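Local atomic coordinates of proline-tRNA synthetase class II aaRS (Ybak RNA binding domain plus tRNA synthetase) (Cryptosporidium parvum, PDB entry 5XIO), a protein that probably charges tRNA(Pro) with L-proline at the expense of ATP, as a class II aminoacyl-tRNA synthetase. Residues P429-V434 with T479-C484. Sequence-based numbering, arbitrary orientation.
Sequences PWCEDV and TKCFFC. With ZN (zinc ion), chain D.
Cys431 and Cys481 converge on one zinc ion, with Cys431 SG at 2.2 Å from the metal and Cys481 SG also at 2.2 Å; Cys436 from helix 434-446 supplies a third thiolate. Cys481 SG stands anti to its own backbone N (chi1 -171°), a torsion that carries it across to the end of strand 425-430. There it receives two weak N-H...S bonds, one across the segments from Cys431 N at 3.7 Å and one from Cys484 N at 3.3 Å, which probably temper the negative charge on the sulfur slightly. The same sulfur lies at the edge of the Trp430 indole, near the ring plane, 3.4 Å from CD1. Phe482 CE1 approaches that CD1 too, at 3.8 Å, with the phenyl plane turned 72° from the five-membered ring; Phe494 meets both aromatics. A single backbone hydrogen bond, Phe482 N to Pro429 O (3.1 Å), ties the loop to the strand end, the donor lying above the carbonyl plane, while Pro429 CG packs on Lys480 O. The Cys484 N bond, within the CX2C turn Cys481-Cys484, resembles that of a zinc knuckle, here in the cysteine-rich zinc site of the C-terminal domain of prolyl-tRNA synthetase.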
ATOM      1  N   PRO A 429       8.176  42.047  -7.978  1.00 31.68           N
ATOM      2  CA  PRO A 429       9.416  41.841  -8.719  1.00 34.01           C
ATOM      3  C   PRO A 429      10.560  41.725  -7.690  1.00 34.25           C
ATOM      4  O   PRO A 429      10.465  42.350  -6.627  1.00 30.86           O
ATOM      5  CB  PRO A 429       9.538  43.120  -9.515  1.00 35.78           C
ATOM      6  CG  PRO A 429       8.862  44.172  -8.681  1.00 31.58           C
ATOM      7  CD  PRO A 429       7.819  43.471  -7.879  1.00 32.00           C
ATOM      8  N   TRP A 430      11.570  40.905  -7.967  1.00 31.57           N
ATOM      9  CA  TRP A 430      12.499  40.469  -6.943  1.00 30.65           C
ATOM     10  C   TRP A 430      13.811  40.053  -7.578  1.00 37.95           C
ATOM     11  O   TRP A 430      13.860  39.562  -8.693  1.00 37.71           O
ATOM     12  CB  TRP A 430      11.920  39.279  -6.191  1.00 33.82           C
ATOM     13  CG  TRP A 430      12.735  38.868  -4.975  1.00 34.86           C
ATOM     14  CD1 TRP A 430      13.258  39.694  -4.064  1.00 33.27           C
ATOM     15  CD2 TRP A 430      13.125  37.539  -4.578  1.00 32.89           C
ATOM     16  NE1 TRP A 430      13.972  38.991  -3.140  1.00 36.13           N
ATOM     17  CE2 TRP A 430      13.901  37.663  -3.434  1.00 34.71           C
ATOM     18  CE3 TRP A 430      12.886  36.276  -5.078  1.00 32.02           C
ATOM     19  CZ2 TRP A 430      14.425  36.575  -2.765  1.00 36.87           C
ATOM     20  CZ3 TRP A 430      13.390  35.190  -4.394  1.00 32.13           C
ATOM     21  CH2 TRP A 430      14.175  35.344  -3.279  1.00 31.57           C
ATOM     22  N   CYS A 431      14.874  40.246  -6.815  1.00 43.25           N
ATOM     23  CA  CYS A 431      16.235  40.066  -7.213  1.00 39.33           C
ATOM     24  C   CYS A 431      16.681  38.600  -6.943  1.00 43.80           C
ATOM     25  O   CYS A 431      17.654  38.145  -7.527  1.00 42.31           O
ATOM     26  CB  CYS A 431      17.051  41.078  -6.391  1.00 40.42           C
ATOM     27  SG  CYS A 431      17.386  40.684  -4.628  1.00 36.80           S
ATOM     28  N   GLU A 432      15.986  37.882  -6.045  1.00 40.91           N
ATOM     29  CA  GLU A 432      16.210  36.423  -5.805  1.00 41.90           C
ATOM     30  C   GLU A 432      17.497  36.090  -5.005  1.00 42.79           C
ATOM     31  O   GLU A 432      17.761  34.920  -4.713  1.00 43.94           O
ATOM     32  CB  GLU A 432      16.168  35.542  -7.091  1.00 40.19           C
ATOM     33  CG  GLU A 432      14.845  35.494  -7.835  1.00 41.71           C
ATOM     34  CD  GLU A 432      14.883  34.996  -9.315  1.00 43.13           C
ATOM     35  OE1 GLU A 432      15.839  34.309  -9.784  1.00 39.89           O
ATOM     36  OE2 GLU A 432      13.866  35.252 -10.004  1.00 45.22           O
ATOM     37  N   ASP A 433      18.265  37.085  -4.595  1.00 39.62           N
ATOM     38  CA  ASP A 433      19.347  36.821  -3.664  1.00 41.79           C
ATOM     39  C   ASP A 433      18.879  36.272  -2.289  1.00 43.39           C
ATOM     40  O   ASP A 433      17.894  36.700  -1.694  1.00 39.59           O
ATOM     41  CB  ASP A 433      20.224  38.050  -3.448  1.00 42.29           C
ATOM     42  CG  ASP A 433      20.965  38.462  -4.692  1.00 47.17           C
ATOM     43  OD1 ASP A 433      21.105  37.653  -5.655  1.00 57.07           O
ATOM     44  OD2 ASP A 433      21.416  39.621  -4.703  1.00 51.54           O
ATOM     45  N   VAL A 434      19.662  35.310  -1.817  1.00 44.14           N
ATOM     46  CA  VAL A 434      19.553  34.714  -0.519  1.00 42.11           C
ATOM     47  C   VAL A 434      19.526  35.739   0.624  1.00 44.78           C
ATOM     48  O   VAL A 434      18.715  35.610   1.558  1.00 46.27           O
ATOM     49  CB  VAL A 434      20.738  33.752  -0.338  1.00 41.99           C
ATOM     50  CG1 VAL A 434      20.835  33.264   1.098  1.00 41.54           C
ATOM     51  CG2 VAL A 434      20.617  32.568  -1.307  1.00 43.09           C
ATOM     52  N   THR A 479      13.461  47.930 -13.949  1.00 65.33           N
ATOM     53  CA  THR A 479      12.622  47.507 -12.831  1.00 58.81           C
ATOM     54  C   THR A 479      13.436  47.040 -11.595  1.00 53.41           C
ATOM     55  O   THR A 479      14.314  46.178 -11.700  1.00 44.24           O
ATOM     56  CB  THR A 479      11.649  46.405 -13.302  1.00 60.20           C
ATOM     57  OG1 THR A 479      10.824  46.915 -14.350  1.00 59.04           O
ATOM     58  CG2 THR A 479      10.750  45.946 -12.167  1.00 59.30           C
ATOM     59  N   LYS A 480      13.121  47.607 -10.430  1.00 50.54           N
ATOM     60  CA  LYS A 480      13.861  47.305  -9.183  1.00 52.71           C
ATOM     61  C   LYS A 480      13.221  46.227  -8.307  1.00 45.81           C
ATOM     62  O   LYS A 480      11.997  46.109  -8.277  1.00 36.97           O
ATOM     63  CB  LYS A 480      14.038  48.556  -8.325  1.00 56.38           C
ATOM     64  CG  LYS A 480      15.310  49.335  -8.618  1.00 68.58           C
ATOM     65  CD  LYS A 480      15.385  50.592  -7.737  1.00 77.39           C
ATOM     66  CE  LYS A 480      15.930  51.794  -8.516  1.00 86.35           C
ATOM     67  NZ  LYS A 480      15.319  53.081  -8.078  1.00 91.76           N
ATOM     68  N   CYS A 481      14.073  45.459  -7.601  1.00 40.87           N
ATOM     69  CA  CYS A 481      13.615  44.657  -6.446  1.00 40.71           C
ATOM     70  C   CYS A 481      12.574  45.480  -5.600  1.00 35.94           C
ATOM     71  O   CYS A 481      12.661  46.673  -5.447  1.00 33.80           O
ATOM     72  CB  CYS A 481      14.827  44.125  -5.608  1.00 41.17           C
ATOM     73  SG  CYS A 481      14.444  42.901  -4.298  1.00 39.16           S
ATOM     74  N   PHE A 482      11.545  44.843  -5.081  1.00 37.88           N
ATOM     75  CA  PHE A 482      10.575  45.564  -4.243  1.00 35.96           C
ATOM     76  C   PHE A 482      11.112  45.903  -2.859  1.00 36.08           C
ATOM     77  O   PHE A 482      10.525  46.738  -2.174  1.00 36.45           O
ATOM     78  CB  PHE A 482       9.277  44.786  -4.162  1.00 35.10           C
ATOM     79  CG  PHE A 482       9.309  43.628  -3.204  1.00 38.20           C
ATOM     80  CD1 PHE A 482      10.198  42.538  -3.402  1.00 39.34           C
ATOM     81  CD2 PHE A 482       8.437  43.613  -2.116  1.00 36.15           C
ATOM     82  CE1 PHE A 482      10.252  41.492  -2.505  1.00 39.64           C
ATOM     83  CE2 PHE A 482       8.490  42.585  -1.222  1.00 41.05           C
ATOM     84  CZ  PHE A 482       9.398  41.525  -1.408  1.00 42.02           C
ATOM     85  N   PHE A 483      12.245  45.280  -2.507  1.00 38.96           N
ATOM     86  CA  PHE A 483      12.937  45.376  -1.199  1.00 42.92           C
ATOM     87  C   PHE A 483      14.449  45.846  -1.296  1.00 43.27           C
ATOM     88  O   PHE A 483      14.795  46.915  -0.810  1.00 42.81           O
ATOM     89  CB  PHE A 483      12.836  43.968  -0.541  1.00 42.96           C
ATOM     90  CG  PHE A 483      13.232  43.940   0.898  1.00 38.86           C
ATOM     91  CD1 PHE A 483      12.314  44.289   1.894  1.00 40.93           C
ATOM     92  CD2 PHE A 483      14.506  43.599   1.266  1.00 37.12           C
ATOM     93  CE1 PHE A 483      12.677  44.288   3.234  1.00 38.54           C
ATOM     94  CE2 PHE A 483      14.880  43.601   2.596  1.00 40.62           C
ATOM     95  CZ  PHE A 483      13.960  43.944   3.592  1.00 37.55           C
ATOM     96  N   CYS A 484      15.279  45.026  -1.930  1.00 48.06           N
ATOM     97  CA  CYS A 484      16.675  45.385  -2.138  1.00 50.23           C
ATOM     98  C   CYS A 484      16.764  46.528  -3.159  1.00 52.84           C
ATOM     99  O   CYS A 484      15.761  46.941  -3.752  1.00 51.54           O
ATOM    100  CB  CYS A 484      17.475  44.176  -2.626  1.00 41.12           C
ATOM    101  SG  CYS A 484      19.243  44.489  -2.836  1.00 38.67           S
TER
HETATM  102 ZN    ZN D 802      16.303  42.244  -3.438  0.70 43.16          ZN